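Local coordinates for replication initiation and membrane attachment protein (Geobacillus stearothermophilus 10, PDB 5WTN), which probably takes part in the initiation and re-initiation of DNA replication as a tetrameric component of the primosome, and probably in membrane attachment, at residues L43-Y46 / M47-G51; Q23-D26 / R27-T31; C72-P75 / D76-S79. All blocks are in the same frame, centred on the assembly; numbering follows the deposited sequence.

Interaction 1: residues L43-Y46 / M47-G51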
ATOM      1  N   LEU A  43     -18.739  -3.987   5.177  1.00  9.95           N
ATOM      2  CA  LEU A  43     -17.451  -3.577   4.638  1.00  9.10           C
ATOM      3  C   LEU A  43     -16.924  -2.343   5.367  1.00  9.34           C
ATOM      4  O   LEU A  43     -15.731  -2.287   5.737  1.00  7.87           O
ATOM      5  CB  LEU A  43     -17.523  -3.324   3.130  1.00 10.39           C
ATOM      6  CG  LEU A  43     -16.191  -2.912   2.469  1.00 11.55           C
ATOM      7  CD1 LEU A  43     -15.268  -4.102   2.281  1.00 10.84           C
ATOM      8  CD2 LEU A  43     -16.385  -2.197   1.153  1.00 13.14           C
ATOM      9  N   ALA A  44     -17.797  -1.363   5.591  1.00  8.39           N
ATOM     10  CA  ALA A  44     -17.345  -0.146   6.257  1.00  7.29           C
ATOM     11  C   ALA A  44     -16.918  -0.420   7.697  1.00  7.86           C
ATOM     12  O   ALA A  44     -15.915   0.128   8.152  1.00  8.38           O
ATOM     13  CB  ALA A  44     -18.371   0.917   6.204  1.00  8.53           C
ATOM     14  N   LEU A  45     -17.662  -1.254   8.417  1.00  5.74           N
ATOM     15  CA  LEU A  45     -17.260  -1.579   9.767  1.00  6.41           C
ATOM     16  C   LEU A  45     -15.864  -2.211   9.787  1.00  8.86           C
ATOM     17  O   LEU A  45     -15.080  -1.992  10.717  1.00  8.49           O
ATOM     18  CB  LEU A  45     -18.271  -2.522  10.409  1.00  7.32           C
ATOM     19  CG  LEU A  45     -17.956  -3.063  11.807  1.00  5.73           C
ATOM     20  CD1 LEU A  45     -17.734  -1.961  12.814  1.00  6.11           C
ATOM     21  CD2 LEU A  45     -19.066  -3.950  12.264  1.00  7.78           C
ATOM     22  N   TYR A  46     -15.561  -3.010   8.768  1.00  8.70           N
ATOM     23  CA  TYR A  46     -14.291  -3.699   8.727  1.00  8.15           C
ATOM     24  C   TYR A  46     -13.196  -2.668   8.454  1.00  8.55           C
ATOM     25  O   TYR A  46     -12.117  -2.705   9.054  1.00  7.41           O
ATOM     26  CB  TYR A  46     -14.318  -4.788   7.654  1.00  7.98           C
ATOM     27  CG  TYR A  46     -13.064  -5.629   7.602  1.00  8.10           C
ATOM     28  CD1 TYR A  46     -12.928  -6.746   8.404  1.00  7.77           C
ATOM     29  CD2 TYR A  46     -12.013  -5.303   6.754  1.00  8.61           C
ATOM     30  CE1 TYR A  46     -11.782  -7.526   8.373  1.00  9.75           C
ATOM     31  CE2 TYR A  46     -10.844  -6.079   6.717  1.00 10.38           C
ATOM     32  CZ  TYR A  46     -10.740  -7.196   7.523  1.00 11.76           C
ATOM     33  OH  TYR A  46      -9.605  -7.989   7.509  1.00 11.54           O
ATOM     34  N   MET A  47     -13.494  -1.733   7.558  1.00  7.45           N
ATOM     35  CA  MET A  47     -12.580  -0.639   7.260  1.00  7.77           C
ATOM     36  C   MET A  47     -12.336   0.190   8.517  1.00  9.37           C
ATOM     37  O   MET A  47     -11.192   0.479   8.868  1.00  8.42           O
ATOM     38  CB  MET A  47     -13.142   0.244   6.145  1.00  7.42           C
ATOM     39  CG  MET A  47     -13.259  -0.454   4.800  1.00 12.24           C
ATOM     40  SD  MET A  47     -11.657  -0.920   4.115  1.00  8.33           S
ATOM     41  CE  MET A  47     -11.434  -2.539   4.846  1.00 11.35           C
ATOM     42  N   THR A  48     -13.418   0.567   9.191  1.00  8.76           N
ATOM     43  CA  THR A  48     -13.317   1.306  10.430  1.00  8.37           C
ATOM     44  C   THR A  48     -12.502   0.536  11.495  1.00  8.73           C
ATOM     45  O   THR A  48     -11.630   1.111  12.149  1.00  9.55           O
ATOM     46  CB  THR A  48     -14.717   1.759  10.924  1.00  7.84           C
ATOM     47  OG1 THR A  48     -15.328   2.578   9.915  1.00  8.22           O
ATOM     48  CG2 THR A  48     -14.614   2.549  12.207  1.00  6.70           C
ATOM     49  N   LEU A  49     -12.737  -0.761  11.646  1.00  7.26           N
ATOM     50  CA  LEU A  49     -11.942  -1.539  12.595  1.00  8.53           C
ATOM     51  C   LEU A  49     -10.431  -1.550  12.285  1.00  9.11           C
ATOM     52  O   LEU A  49      -9.593  -1.404  13.163  1.00  9.10           O
ATOM     53  CB  LEU A  49     -12.485  -2.952  12.680  1.00  8.58           C
ATOM     54  CG  LEU A  49     -13.779  -3.019  13.480  1.00  8.15           C
ATOM     55  CD1 LEU A  49     -14.292  -4.445  13.605  1.00  7.21           C
ATOM     56  CD2 LEU A  49     -13.527  -2.406  14.843  1.00  7.11           C
ATOM     57  N   TRP A  50     -10.108  -1.700  11.010  1.00 12.05           N
ATOM     58  CA  TRP A  50      -8.742  -1.641  10.494  1.00 12.89           C
ATOM     59  C   TRP A  50      -8.119  -0.277  10.765  1.00 12.05           C
ATOM     60  O   TRP A  50      -6.980  -0.202  11.220  1.00 12.53           O
ATOM     61  CB  TRP A  50      -8.783  -1.978   8.999  1.00 13.88           C
ATOM     62  CG  TRP A  50      -7.496  -1.875   8.188  1.00 25.07           C
ATOM     63  CD1 TRP A  50      -6.235  -1.601   8.643  1.00 28.40           C
ATOM     64  CD2 TRP A  50      -7.370  -2.070   6.760  1.00 29.90           C
ATOM     65  NE1 TRP A  50      -5.338  -1.608   7.588  1.00 33.82           N
ATOM     66  CE2 TRP A  50      -6.014  -1.889   6.426  1.00 33.61           C
ATOM     67  CE3 TRP A  50      -8.278  -2.384   5.739  1.00 26.33           C
ATOM     68  CZ2 TRP A  50      -5.546  -2.002   5.103  1.00 38.66           C
ATOM     69  CZ3 TRP A  50      -7.816  -2.501   4.430  1.00 30.64           C
ATOM     70  CH2 TRP A  50      -6.462  -2.309   4.123  1.00 34.83           C
ATOM     71  N   GLY A  51      -8.866   0.793  10.498  1.00 10.39           N
ATOM     72  CA  GLY A  51      -8.414   2.128  10.829  1.00  9.30           C
ATOM     73  C   GLY A  51      -8.233   2.286  12.326  1.00 13.51           C
ATOM     74  O   GLY A  51      -7.258   2.893  12.785  1.00 12.97           O
TER

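Interaction 2: residues Q23-D26 / R27-T31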
ATOM      1  N   GLN A  23      -3.372  -5.578   3.898  1.00 36.07           N
ATOM      2  CA  GLN A  23      -2.742  -4.816   2.806  1.00 34.76           C
ATOM      3  C   GLN A  23      -3.647  -4.537   1.605  1.00 34.18           C
ATOM      4  O   GLN A  23      -4.733  -5.092   1.484  1.00 30.62           O
ATOM      5  CB  GLN A  23      -1.496  -5.539   2.318  1.00 31.88           C
ATOM      6  CG  GLN A  23      -0.249  -5.213   3.085  1.00 37.54           C
ATOM      7  CD  GLN A  23       0.387  -6.454   3.671  1.00 46.43           C
ATOM      8  OE1 GLN A  23       1.216  -7.133   3.028  1.00 45.53           O
ATOM      9  NE2 GLN A  23      -0.009  -6.777   4.904  1.00 47.64           N
ATOM     10  N   GLU A  24      -3.168  -3.667   0.721  1.00 36.72           N
ATOM     11  CA  GLU A  24      -3.906  -3.278  -0.472  1.00 40.43           C
ATOM     12  C   GLU A  24      -4.693  -4.440  -1.066  1.00 35.58           C
ATOM     13  O   GLU A  24      -5.914  -4.362  -1.206  1.00 35.54           O
ATOM     14  CB  GLU A  24      -2.956  -2.697  -1.522  1.00 51.02           C
ATOM     15  CG  GLU A  24      -3.654  -1.927  -2.632  1.00 52.99           C
ATOM     16  CD  GLU A  24      -2.984  -0.599  -2.930  1.00 55.46           C
ATOM     17  OE1 GLU A  24      -1.895  -0.343  -2.375  1.00 52.39           O
ATOM     18  OE2 GLU A  24      -3.549   0.189  -3.718  1.00 53.66           O
ATOM     19  N   VAL A  25      -3.995  -5.514  -1.422  1.00 35.33           N
ATOM     20  CA  VAL A  25      -4.661  -6.661  -2.055  1.00 33.70           C
ATOM     21  C   VAL A  25      -5.915  -7.085  -1.286  1.00 30.90           C
ATOM     22  O   VAL A  25      -6.990  -7.224  -1.884  1.00 30.91           O
ATOM     23  CB  VAL A  25      -3.745  -7.881  -2.191  1.00 33.93           C
ATOM     24  CG1 VAL A  25      -4.541  -9.125  -2.644  1.00 25.97           C
ATOM     25  CG2 VAL A  25      -2.625  -7.578  -3.153  1.00 36.51           C
ATOM     26  N   ASP A  26      -5.771  -7.285   0.027  1.00 28.72           N
ATOM     27  CA  ASP A  26      -6.909  -7.559   0.900  1.00 23.79           C
ATOM     28  C   ASP A  26      -8.054  -6.578   0.665  1.00 19.87           C
ATOM     29  O   ASP A  26      -9.217  -6.963   0.663  1.00 17.83           O
ATOM     30  CB  ASP A  26      -6.494  -7.459   2.366  1.00 24.08           C
ATOM     31  CG  ASP A  26      -5.381  -8.410   2.729  1.00 22.77           C
ATOM     32  OD1 ASP A  26      -5.435  -9.592   2.322  1.00 20.79           O
ATOM     33  OD2 ASP A  26      -4.452  -7.970   3.438  1.00 24.62           O
ATOM     34  N   ARG A  27      -7.727  -5.311   0.455  1.00 20.18           N
ATOM     35  CA  ARG A  27      -8.763  -4.298   0.307  1.00 22.88           C
ATOM     36  C   ARG A  27      -9.619  -4.522  -0.929  1.00 20.33           C
ATOM     37  O   ARG A  27     -10.795  -4.162  -0.953  1.00 18.80           O
ATOM     38  CB  ARG A  27      -8.168  -2.893   0.251  1.00 27.25           C
ATOM     39  CG  ARG A  27      -9.205  -1.799   0.405  1.00 26.36           C
ATOM     40  CD  ARG A  27      -8.757  -0.545  -0.291  1.00 31.73           C
ATOM     41  NE  ARG A  27      -8.876  -0.731  -1.724  1.00 35.23           N
ATOM     42  CZ  ARG A  27      -7.982  -0.329  -2.612  1.00 36.26           C
ATOM     43  NH1 ARG A  27      -6.873   0.282  -2.218  1.00 35.65           N
ATOM     44  NH2 ARG A  27      -8.204  -0.561  -3.896  1.00 35.23           N
ATOM     45  N   LYS A  28      -9.017  -5.094  -1.966  1.00 21.01           N
ATOM     46  CA  LYS A  28      -9.731  -5.368  -3.207  1.00 19.47           C
ATOM     47  C   LYS A  28     -10.586  -6.616  -3.044  1.00 15.41           C
ATOM     48  O   LYS A  28     -11.734  -6.663  -3.484  1.00 14.26           O
ATOM     49  CB  LYS A  28      -8.748  -5.549  -4.365  1.00 25.99           C
ATOM     50  CG  LYS A  28      -7.717  -4.438  -4.483  1.00 27.86           C
ATOM     51  CD  LYS A  28      -7.091  -4.410  -5.868  1.00 33.11           C
ATOM     52  CE  LYS A  28      -5.730  -3.734  -5.845  1.00 40.19           C
ATOM     53  NZ  LYS A  28      -5.091  -3.726  -7.190  1.00 39.99           N
ATOM     54  N   VAL A  29     -10.011  -7.626  -2.400  1.00 14.25           N
ATOM     55  CA  VAL A  29     -10.721  -8.863  -2.112  1.00 14.45           C
ATOM     56  C   VAL A  29     -11.938  -8.545  -1.258  1.00 14.79           C
ATOM     57  O   VAL A  29     -13.014  -9.112  -1.450  1.00 13.28           O
ATOM     58  CB  VAL A  29      -9.826  -9.872  -1.370  1.00 14.29           C
ATOM     59  CG1 VAL A  29     -10.650 -11.058  -0.891  1.00 12.11           C
ATOM     60  CG2 VAL A  29      -8.688 -10.331  -2.267  1.00 14.75           C
ATOM     61  N   LEU A  30     -11.758  -7.627  -0.314  1.00 13.56           N
ATOM     62  CA  LEU A  30     -12.855  -7.164   0.512  1.00 11.95           C
ATOM     63  C   LEU A  30     -13.919  -6.467  -0.299  1.00 11.73           C
ATOM     64  O   LEU A  30     -15.106  -6.706  -0.129  1.00 10.67           O
ATOM     65  CB  LEU A  30     -12.347  -6.212   1.573  1.00 13.22           C
ATOM     66  CG  LEU A  30     -11.707  -6.932   2.751  1.00 14.69           C
ATOM     67  CD1 LEU A  30     -10.807  -5.942   3.465  1.00 13.41           C
ATOM     68  CD2 LEU A  30     -12.754  -7.517   3.683  1.00 10.00           C
ATOM     69  N   THR A  31     -13.496  -5.605  -1.199  1.00 12.65           N
ATOM     70  CA  THR A  31     -14.460  -4.833  -1.937  1.00 12.66           C
ATOM     71  C   THR A  31     -15.136  -5.637  -3.021  1.00 13.88           C
ATOM     72  O   THR A  31     -16.320  -5.421  -3.279  1.00 14.78           O
ATOM     73  CB  THR A  31     -13.830  -3.610  -2.550  1.00 12.56           C
ATOM     74  OG1 THR A  31     -13.014  -2.965  -1.565  1.00 13.91           O
ATOM     75  CG2 THR A  31     -14.910  -2.655  -3.030  1.00 15.32           C
TER

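Interaction 3: residues C72-P75 / D76-S79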
ATOM      1  N   CYS A  72     -23.293   5.859  12.763  1.00 16.08           N
ATOM      2  CA  CYS A  72     -24.424   4.928  12.874  1.00 16.00           C
ATOM      3  C   CYS A  72     -24.734   4.531  14.327  1.00 15.46           C
ATOM      4  O   CYS A  72     -23.987   4.856  15.254  1.00 17.57           O
ATOM      5  CB  CYS A  72     -24.208   3.663  12.017  1.00 17.15           C
ATOM      6  SG  CYS A  72     -25.565   3.424  10.789  1.00 41.65           S
ATOM      7  N   GLY A  73     -25.818   3.793  14.518  1.00 14.03           N
ATOM      8  CA  GLY A  73     -26.156   3.306  15.834  1.00 12.02           C
ATOM      9  C   GLY A  73     -25.613   1.925  16.136  1.00 15.11           C
ATOM     10  O   GLY A  73     -25.133   1.250  15.233  1.00 15.42           O
ATOM     11  N   LEU A  74     -25.691   1.514  17.406  1.00 16.67           N
ATOM     12  CA  LEU A  74     -25.300   0.173  17.839  1.00 15.18           C
ATOM     13  C   LEU A  74     -25.985  -1.006  17.127  1.00 18.35           C
ATOM     14  O   LEU A  74     -25.303  -1.959  16.747  1.00 16.59           O
ATOM     15  CB  LEU A  74     -25.478   0.012  19.341  1.00 15.82           C
ATOM     16  CG  LEU A  74     -24.308   0.426  20.227  1.00 17.68           C
ATOM     17  CD1 LEU A  74     -24.369  -0.297  21.564  1.00 17.74           C
ATOM     18  CD2 LEU A  74     -22.989   0.165  19.542  1.00 16.70           C
ATOM     19  N   PRO A  75     -27.328  -0.963  16.959  1.00 20.10           N
ATOM     20  CA  PRO A  75     -27.993  -2.117  16.349  1.00 18.84           C
ATOM     21  C   PRO A  75     -27.382  -2.502  15.027  1.00 17.04           C
ATOM     22  O   PRO A  75     -27.126  -3.672  14.769  1.00 18.53           O
ATOM     23  CB  PRO A  75     -29.409  -1.604  16.119  1.00 18.36           C
ATOM     24  CG  PRO A  75     -29.629  -0.704  17.235  1.00 18.84           C
ATOM     25  CD  PRO A  75     -28.320   0.023  17.425  1.00 19.09           C
ATOM     26  N   ASP A  76     -27.141  -1.506  14.197  1.00 17.98           N
ATOM     27  CA  ASP A  76     -26.489  -1.739  12.931  1.00 17.88           C
ATOM     28  C   ASP A  76     -25.052  -2.222  13.109  1.00 20.06           C
ATOM     29  O   ASP A  76     -24.687  -3.298  12.607  1.00 21.85           O
ATOM     30  CB  ASP A  76     -26.552  -0.478  12.114  1.00 21.74           C
ATOM     31  CG  ASP A  76     -27.979  -0.052  11.865  1.00 28.88           C
ATOM     32  OD1 ASP A  76     -28.510   0.739  12.689  1.00 34.84           O
ATOM     33  OD2 ASP A  76     -28.571  -0.538  10.878  1.00 23.84           O
ATOM     34  N   ILE A  77     -24.246  -1.471  13.849  1.00 17.00           N
ATOM     35  CA  ILE A  77     -22.890  -1.931  14.121  1.00 16.62           C
ATOM     36  C   ILE A  77     -22.899  -3.383  14.568  1.00 18.27           C
ATOM     37  O   ILE A  77     -22.066  -4.165  14.115  1.00 22.54           O
ATOM     38  CB  ILE A  77     -22.204  -1.138  15.235  1.00 14.86           C
ATOM     39  CG1 ILE A  77     -21.824   0.245  14.753  1.00 15.12           C
ATOM     40  CG2 ILE A  77     -20.953  -1.838  15.696  1.00 11.91           C
ATOM     41  CD1 ILE A  77     -21.311   1.093  15.891  1.00 18.23           C
ATOM     42  N   TYR A  78     -23.850  -3.751  15.427  1.00 17.02           N
ATOM     43  CA  TYR A  78     -23.849  -5.084  16.024  1.00 15.34           C
ATOM     44  C   TYR A  78     -24.205  -6.113  14.978  1.00 15.57           C
ATOM     45  O   TYR A  78     -23.632  -7.190  14.927  1.00 13.90           O
ATOM     46  CB  TYR A  78     -24.847  -5.171  17.177  1.00 14.97           C
ATOM     47  CG  TYR A  78     -24.992  -6.554  17.759  1.00 13.49           C
ATOM     48  CD1 TYR A  78     -24.096  -7.017  18.706  1.00 14.44           C
ATOM     49  CD2 TYR A  78     -26.027  -7.395  17.370  1.00 13.10           C
ATOM     50  CE1 TYR A  78     -24.217  -8.283  19.248  1.00 14.51           C
ATOM     51  CE2 TYR A  78     -26.154  -8.659  17.904  1.00 12.19           C
ATOM     52  CZ  TYR A  78     -25.243  -9.094  18.844  1.00 13.64           C
ATOM     53  OH  TYR A  78     -25.347 -10.343  19.394  1.00 20.63           O
ATOM     54  N   SER A  79     -25.173  -5.780  14.150  1.00 16.50           N
ATOM     55  CA  SER A  79     -25.655  -6.728  13.190  1.00 16.39           C
ATOM     56  C   SER A  79     -24.505  -7.068  12.270  1.00 18.72           C
ATOM     57  O   SER A  79     -24.214  -8.237  12.013  1.00 16.30           O
ATOM     58  CB  SER A  79     -26.777  -6.098  12.402  1.00 16.97           C
ATOM     59  OG  SER A  79     -27.626  -7.116  11.944  1.00 31.26           O
TER

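Interaction 1: residues L43-Y46 / M47-G51
Tyr-46 turns about its CA–CB bond until CG stands anti to the backbone N (chi1 -176°), while Met-47 bends at both chi2 and chi3, and the two torsion patterns together bring the Met-47 methyl to the ring. The setting is the middle of helix 40-55, an alpha-helix of the N-terminal domain, whose order of helices and strands is consistent with a winged-helix fold. Met-47 CE lies 3.4 Å from Tyr-46 CD2, at the edge of the ring and near its plane, so the methyl meets the rim of the tyrosine and not a face. The same methyl also sits at the edge of the Trp-50 indole, so that it borders two aromatic side chains one helical turn apart. On another flank of the helix Leu-45 and Leu-49 run side by side and point the same way, with Leu-45 CD1 4.1 Å from Leu-49 CG.

Beneath these side chains the backbone follows the regular i to i+4 pattern, Trp-50 N reaching Tyr-46 O at 3.0 Å. Tyr-46 is held at its far end as well, because its OH is hydrogen-bonded to Arg-110 O, and Leu-30 of helix 24-38 packs on Tyr-46 and Met-47. A neighbouring subunit takes up two further groups: Trp-50 forms a cation-pi contact with Arg-27 of the second subunit, and Thr-48 OG1 is hydrogen-bonded to Gln-35 NE2 of that subunit.

Ala-44 O is the acceptor gripped twice. Thr-48 N approaches it at 2.7 Å, nearly straight (N-H...O 173°), whereas Thr-48 OG1, set beside its own backbone N, gives a second bond of 3.1 Å to Ala-44 O from 43° above the carbonyl plane.

Interaction 2: residues Q23-D26 / R27-T31
Glu-24 and Arg-27 run alongside each other on the first turn of helix 24-38, the N-terminal turn that follows the N-cap residue Gln-23. Electrostatic pairing comes first. Their side chains point the same way, and Glu-24 OE2 forms a long salt bridge of 3.6 Å with Arg-27 NH1. The carboxylate and guanidinium planes stand 57° apart, so this is a single oblique contact and not a paired, coplanar one. Lys-28 takes its ammonium elsewhere: extended beyond CG, it ends in a salt bridge to Glu-54 of the second subunit.

Apolar contact is modest. Val-25 CG1 approaches Val-29 CG2 at 4.3 Å along one side of the helix, and Val-29 continues onto Pro-112 and Phe-144.

Backbone hydrogen bonds show how the helix starts. Arg-27 N bonds to Gln-23 O at 3.2 Å. Val-25 O accepts two N-H groups, Val-29 N at 3.1 Å and Lys-28 N at 2.9 Å, the latter from well above the carbonyl plane, which mixes a 3-10-like bond into the alpha pattern.

Side-chain capping completes the turn. Asp-26, three residues into the helix, accepts the backbone N-H of the N-cap residue, the N3-to-N-cap bond of a capping box: with CG beside its own backbone N, it receives Gln-23 N at 2.7 Å on the anti side of OD2, almost straight (172°).

Interaction 3: residues C72-P75 / D76-S79
Leu-74 and Ile-77 meet across the first turn of helix 74-86, and their torsions bring CD2 and CD1 together. In Leu-74 a chi1 of -88° places CG on the backbone N side, and the end of the chain comes nearer to the following residues; in Ile-77 CG1 lies beside the backbone N (chi1 -73°) and the chain then extends to CD1. The two branches therefore cross at an angle, Leu-74 CD2 touching Ile-77 CD1 at 4.1 Å. Both residues are buried, and both rest on Met-67 of helix 63-70, so the pair forms the apolar side by which one helix lies on the other.

The flank with Pro-75 and Asp-76 is more open. Pro-75, two residues after the N-cap Gly-73, has no N-H to offer, which costs nothing in a first turn where such groups lack a helical acceptor. Asp-76 turns its CG beside the backbone N, keeping the carboxylate near the start of the helix, where a negative charge would probably be favourable. Cys-72 stands just ahead of the N-cap, and its SG lies 4.2 Å from Asp-76 CB.

Tyr-78 takes the other course. Its CG is anti to the backbone N (chi1 175°), and its ring extends clear of the first turn; the OH is hydrogen-bonded to Glu-7 OE2, while the ring packs on His-4 and touches Arg-159 of the third subunit. The i to i+4 backbone bonds begin with Ile-77 N to Gly-73 O at 3.2 Å, and Tyr-78 N to Leu-74 O follows. A glycine N-cap, a proline in the first turn and an acidic residue after it make a classic alpha-helix N-terminus, here on the last helix before the strand pair 90-95 and 104-109 of a probable winged-helix domain.

The three contacts sit on three helices of the N-terminal domain, and interaction 1 lies between the others. Its centre is about 12 Å from that of interaction 2 and about 13 Å from that of interaction 3. Leu-43 makes one junction with interaction 2, its CD1 lying 3.6 Å from Leu-30 O; Leu-45 makes the junction with interaction 3, its CD2 reaching Ile-77 O at 3.5 Å. Interactions 2 and 3 do not touch, their nearest atoms being about 14 Å apart. Segments 43-51 and 23-31 both also meet the second subunit, so the same two helices that pack together within the chain contribute to the tetramer.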